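Long-range contact in EreC (Klebsiella pneumoniae, PDB 6XCQ), which probably hydrolyses the lactone ring of macrolide antibiotics such as erythromycin, the reaction by which esterases of this family confer resistance: residues A371-Y382 against M401-S412. The protein carries 1 engineered substitution. Residues are numbered along the deposited sequence; the frame is centred on the assembly and turned at random. Where two conformers were deposited one is given.
Sequences ADAIREDSMEQY and MKAKRMRSQSAS
Arg407 reaches across to Asp372 and grips a single backbone oxygen: NE and NH2 both donate to Asp372 O, NH2 at 2.8 Å, with that oxygen lying in the guanidinium plane. Ala371 CB sits over the centre of one face and Ile374 CG1 over the other, nearer its rim, so two apolar side chains sandwich the flat cation while its edge does the bonding. NH1 donates to the carbonyls of His345 and Gly347, which helps fix the group's rotation.

The Asp372 carboxylate serves both segments. The short serine side chain of Ser412 suffices because the strand runs close by; its OG donates to the anti lone pair of OD2 at 2.6 Å. Arg375 holds both oxygens end-on.

Asp377, its two oxygens matching two nitrogens, meets Arg405 side-on in one of the arginine's two modelled conformers, perhaps not in the other. NE bonds OD1 at 2.7 Å and NH2 bonds OD2 at 3.0 Å; the planes are 50° apart, and both nitrogens arrive from above the carboxylate plane. The backbones bridge alongside: Met379 N donates to Arg405 O, and Asp377 O accepts from Lys404 N and Arg405 N.

Glu380 is long enough for its chain, bent at chi2 (75°), to carry OE2 to Arg407 N at 2.9 Å; the same oxygen bonds Thr344 OG1, giving this buried carboxylate partners on two strands.

Next to the Glu376–Lys402 salt bridge, Tyr382 offers a broad face to Met401 SD, 3.9 Å from the ring centroid, a Met-aromatic contact in one of two methionine conformers. In that conformer flexible Met379 brings CE against Met401 CE; it also meets small Ala403 CB.

The contact thus joins the loop leading into helix 379-387 to hairpin 405-408/411-414; helix 417-420 covers the methionines through Leu417, and Ala371 packs on His345 of strand 338-345 and Val350 of strand 349-354.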
loop_
_atom_site.group_PDB
_atom_site.type_symbol
_atom_site.label_atom_id
_atom_site.label_comp_id
_atom_site.label_asym_id
_atom_site.label_seq_id
_atom_site.Cartn_x
_atom_site.Cartn_y
_atom_site.Cartn_z
ATOM N N ALA A 371 -16.055 2.947 -16.512
ATOM C CA ALA A 371 -15.006 1.947 -16.382
ATOM C C ALA A 371 -14.767 1.270 -17.731
ATOM O O ALA A 371 -15.581 1.369 -18.655
ATOM C CB ALA A 371 -15.361 0.910 -15.308
ATOM N N ASP A 372 -13.624 0.592 -17.842
ATOM C CA ASP A 372 -13.256 -0.065 -19.095
ATOM C C ASP A 372 -14.293 -1.112 -19.488
ATOM O O ASP A 372 -14.823 -1.834 -18.635
ATOM C CB ASP A 372 -11.879 -0.728 -18.960
ATOM C CG ASP A 372 -11.252 -1.049 -20.306
ATOM O OD1 ASP A 372 -11.567 -0.339 -21.284
ATOM O OD2 ASP A 372 -10.452 -2.012 -20.387
ATOM N N ALA A 373 -14.572 -1.198 -20.795
ATOM C CA ALA A 373 -15.522 -2.180 -21.310
ATOM C C ALA A 373 -15.123 -3.602 -20.936
ATOM O O ALA A 373 -13.951 -3.975 -20.985
ATOM C CB ALA A 373 -15.628 -2.072 -22.833
ATOM N N ILE A 374 -16.115 -4.416 -20.605
ATOM C CA ILE A 374 -15.873 -5.818 -20.279
ATOM C C ILE A 374 -15.832 -6.607 -21.586
ATOM O O ILE A 374 -16.790 -6.588 -22.355
ATOM C CB ILE A 374 -16.965 -6.343 -19.335
ATOM C CG1 ILE A 374 -16.883 -5.587 -18.000
ATOM C CG2 ILE A 374 -16.886 -7.869 -19.161
ATOM C CD1 ILE A 374 -18.170 -5.686 -17.147
ATOM N N ARG A 375 -14.722 -7.288 -21.850
ATOM C CA ARG A 375 -14.547 -8.015 -23.099
ATOM C C ARG A 375 -14.480 -9.515 -22.837
ATOM O O ARG A 375 -14.439 -9.974 -21.684
ATOM C CB ARG A 375 -13.297 -7.526 -23.839
ATOM C CG ARG A 375 -13.402 -6.069 -24.202
ATOM C CD ARG A 375 -12.137 -5.533 -24.806
ATOM N NE ARG A 375 -12.141 -4.073 -24.803
ATOM C CZ ARG A 375 -11.705 -3.335 -23.784
ATOM N NH1 ARG A 375 -11.229 -3.922 -22.684
ATOM N NH2 ARG A 375 -11.748 -2.011 -23.859
ATOM N N GLU A 376 -14.477 -10.284 -23.935
ATOM C CA GLU A 376 -14.611 -11.732 -23.811
ATOM C C GLU A 376 -13.395 -12.347 -23.139
ATOM O O GLU A 376 -13.521 -13.365 -22.447
ATOM C CB GLU A 376 -14.853 -12.389 -25.181
ATOM C CG GLU A 376 -15.063 -13.916 -25.098
ATOM C CD GLU A 376 -15.339 -14.590 -26.457
ATOM O OE1 GLU A 376 -15.488 -13.880 -27.467
ATOM O OE2 GLU A 376 -15.424 -15.837 -26.504
ATOM N N ASP A 377 -12.215 -11.756 -23.318
ATOM C CA ASP A 377 -11.026 -12.231 -22.611
ATOM C C ASP A 377 -10.746 -11.403 -21.362
ATOM O O ASP A 377 -9.589 -11.165 -21.007
ATOM C CB ASP A 377 -9.815 -12.243 -23.537
ATOM C CG ASP A 377 -9.539 -10.897 -24.171
ATOM O OD1 ASP A 377 -10.157 -9.878 -23.777
ATOM O OD2 ASP A 377 -8.686 -10.861 -25.076
ATOM N N SER A 378 -11.787 -10.940 -20.677
ATOM C CA SER A 378 -11.596 -10.225 -19.426
ATOM C C SER A 378 -11.938 -11.115 -18.231
ATOM O O SER A 378 -12.720 -12.066 -18.334
ATOM C CB SER A 378 -12.426 -8.943 -19.411
ATOM O OG SER A 378 -13.788 -9.207 -19.166
ATOM N N MET A 379 -11.297 -10.834 -17.097
ATOM C CA MET A 379 -11.661 -11.543 -15.873
ATOM C C MET A 379 -13.110 -11.249 -15.494
ATOM O O MET A 379 -13.814 -12.113 -14.962
ATOM C CB MET A 379 -10.716 -11.155 -14.738
ATOM C CG MET A 379 -11.053 -11.807 -13.392
ATOM S SD MET A 379 -11.042 -13.623 -13.384
ATOM C CE MET A 379 -9.409 -13.950 -13.957
ATOM N N GLU A 380 -13.562 -10.025 -15.761
ATOM C CA GLU A 380 -14.946 -9.655 -15.479
ATOM C C GLU A 380 -15.926 -10.542 -16.235
ATOM O O GLU A 380 -16.972 -10.922 -15.696
ATOM C CB GLU A 380 -15.165 -8.179 -15.834
ATOM C CG GLU A 380 -14.427 -7.205 -14.880
ATOM C CD GLU A 380 -12.918 -7.115 -15.116
ATOM O OE1 GLU A 380 -12.458 -7.436 -16.235
ATOM O OE2 GLU A 380 -12.191 -6.701 -14.174
ATOM N N GLN A 381 -15.611 -10.883 -17.488
ATOM C CA GLN A 381 -16.532 -11.723 -18.246
ATOM C C GLN A 381 -16.562 -13.131 -17.687
ATOM O O GLN A 381 -17.625 -13.775 -17.647
ATOM C CB GLN A 381 -16.147 -11.759 -19.722
ATOM C CG GLN A 381 -17.134 -12.580 -20.554
ATOM C CD GLN A 381 -18.501 -11.937 -20.602
ATOM O OE1 GLN A 381 -18.637 -10.794 -21.013
ATOM N NE2 GLN A 381 -19.519 -12.671 -20.173
ATOM N N TYR A 382 -15.397 -13.630 -17.273
ATOM C CA TYR A 382 -15.322 -14.940 -16.637
ATOM C C TYR A 382 -16.194 -14.992 -15.391
ATOM O O TYR A 382 -16.913 -15.971 -15.168
ATOM C CB TYR A 382 -13.867 -15.235 -16.284
ATOM C CG TYR A 382 -13.606 -16.572 -15.625
ATOM C CD1 TYR A 382 -13.345 -17.707 -16.388
ATOM C CD2 TYR A 382 -13.583 -16.691 -14.240
ATOM C CE1 TYR A 382 -13.087 -18.924 -15.790
ATOM C CE2 TYR A 382 -13.322 -17.901 -13.633
ATOM C CZ TYR A 382 -13.071 -19.011 -14.409
ATOM O OH TYR A 382 -12.815 -20.212 -13.802
ATOM N N MET A 401 -8.545 -20.670 -18.751
ATOM C CA MET A 401 -9.642 -19.733 -18.956
ATOM C C MET A 401 -9.233 -18.717 -20.003
ATOM O O MET A 401 -8.048 -18.540 -20.297
ATOM C CB MET A 401 -10.040 -19.016 -17.660
ATOM C CG MET A 401 -9.043 -17.993 -17.192
ATOM S SD MET A 401 -9.506 -17.288 -15.594
ATOM C CE MET A 401 -7.872 -16.956 -14.909
ATOM N N LYS A 402 -10.241 -18.051 -20.556
ATOM C CA LYS A 402 -10.053 -17.028 -21.573
ATOM C C LYS A 402 -9.569 -15.708 -21.004
ATOM O O LYS A 402 -9.148 -14.846 -21.782
ATOM C CB LYS A 402 -11.362 -16.772 -22.343
ATOM C CG LYS A 402 -11.859 -17.963 -23.156
ATOM C CD LYS A 402 -13.022 -17.596 -24.085
ATOM C CE LYS A 402 -14.267 -17.186 -23.322
ATOM N NZ LYS A 402 -15.494 -17.248 -24.191
ATOM N N ALA A 403 -9.646 -15.527 -19.686
ATOM C CA ALA A 403 -9.386 -14.235 -19.073
ATOM C C ALA A 403 -7.904 -13.894 -19.169
ATOM O O ALA A 403 -7.046 -14.658 -18.715
ATOM C CB ALA A 403 -9.845 -14.244 -17.619
ATOM N N LYS A 404 -7.608 -12.752 -19.768
ATOM C CA LYS A 404 -6.245 -12.245 -19.829
ATOM C C LYS A 404 -6.128 -10.802 -19.384
ATOM O O LYS A 404 -5.002 -10.316 -19.211
ATOM C CB LYS A 404 -5.700 -12.366 -21.257
ATOM C CG LYS A 404 -5.165 -13.752 -21.577
ATOM C CD LYS A 404 -4.810 -13.856 -23.046
ATOM C CE LYS A 404 -4.167 -15.207 -23.349
ATOM N NZ LYS A 404 -5.179 -16.284 -23.214
ATOM N N ARG A 405 -7.239 -10.093 -19.207
ATOM C CA ARG A 405 -7.199 -8.705 -18.786
ATOM C C ARG A 405 -8.164 -8.497 -17.627
ATOM O O ARG A 405 -9.121 -9.257 -17.448
ATOM C CB ARG A 405 -7.502 -7.741 -19.956
ATOM C CG ARG A 405 -8.826 -7.936 -20.673
ATOM C CD ARG A 405 -8.855 -7.142 -21.990
ATOM N NE ARG A 405 -8.352 -7.924 -23.117
ATOM C CZ ARG A 405 -7.185 -7.714 -23.716
ATOM N NH1 ARG A 405 -6.389 -6.737 -23.308
ATOM N NH2 ARG A 405 -6.812 -8.482 -24.727
ATOM N N MET A 406 -7.872 -7.484 -16.804
ATOM C CA MET A 406 -8.708 -7.159 -15.655
ATOM C C MET A 406 -8.740 -5.648 -15.492
ATOM O O MET A 406 -7.749 -4.966 -15.756
ATOM C CB MET A 406 -8.189 -7.832 -14.368
ATOM C CG MET A 406 -9.070 -7.609 -13.134
ATOM S SD MET A 406 -8.693 -8.813 -11.828
ATOM C CE MET A 406 -6.926 -8.566 -11.678
ATOM N N ARG A 407 -9.880 -5.133 -15.037
ATOM C CA ARG A 407 -10.010 -3.697 -14.846
ATOM C C ARG A 407 -8.987 -3.199 -13.826
ATOM O O ARG A 407 -8.645 -3.884 -12.864
ATOM C CB ARG A 407 -11.422 -3.345 -14.387
ATOM C CG ARG A 407 -12.485 -3.607 -15.480
ATOM C CD ARG A 407 -13.870 -3.445 -14.935
ATOM N NE ARG A 407 -14.794 -2.963 -15.965
ATOM C CZ ARG A 407 -16.083 -2.739 -15.764
ATOM N NH1 ARG A 407 -16.621 -2.976 -14.575
ATOM N NH2 ARG A 407 -16.827 -2.258 -16.750
ATOM N N SER A 408 -8.503 -1.988 -14.047
ATOM C CA SER A 408 -7.605 -1.354 -13.095
ATOM C C SER A 408 -7.813 0.141 -13.274
ATOM O O SER A 408 -7.588 0.664 -14.369
ATOM C CB SER A 408 -6.156 -1.778 -13.364
ATOM O OG SER A 408 -5.235 -1.056 -12.568
ATOM N N GLN A 409 -8.291 0.812 -12.230
ATOM C CA GLN A 409 -8.763 2.210 -12.337
ATOM C C GLN A 409 -9.829 2.233 -13.438
ATOM O O GLN A 409 -10.653 1.311 -13.505
ATOM C CB GLN A 409 -7.593 3.158 -12.553
ATOM C CG GLN A 409 -6.604 3.222 -11.388
ATOM C CD GLN A 409 -7.254 3.614 -10.077
ATOM O OE1 GLN A 409 -7.131 2.896 -9.091
ATOM N NE2 GLN A 409 -7.923 4.784 -10.047
ATOM N N SER A 410 -9.833 3.230 -14.324
ATOM C CA SER A 410 -10.773 3.260 -15.440
ATOM C C SER A 410 -10.236 2.553 -16.677
ATOM O O SER A 410 -10.868 2.625 -17.733
ATOM C CB SER A 410 -11.158 4.703 -15.791
ATOM O OG SER A 410 -10.038 5.462 -16.197
ATOM N N ALA A 411 -9.112 1.844 -16.559
ATOM C CA ALA A 411 -8.539 1.097 -17.671
ATOM C C ALA A 411 -8.523 -0.395 -17.349
ATOM O O ALA A 411 -9.368 -0.865 -16.583
ATOM C CB ALA A 411 -7.126 1.610 -17.982
ATOM N N SER A 412 -7.590 -1.144 -17.952
ATOM C CA SER A 412 -7.337 -2.546 -17.625
ATOM C C SER A 412 -5.840 -2.837 -17.694
ATOM O O SER A 412 -5.078 -2.110 -18.326
ATOM C CB SER A 412 -8.081 -3.525 -18.559
ATOM O OG SER A 412 -9.492 -3.422 -18.435
HETATM O O HOH W 1 -11.631 -0.016 -15.677
HETATM O O HOH W 2 -10.983 -6.191 -18.261
#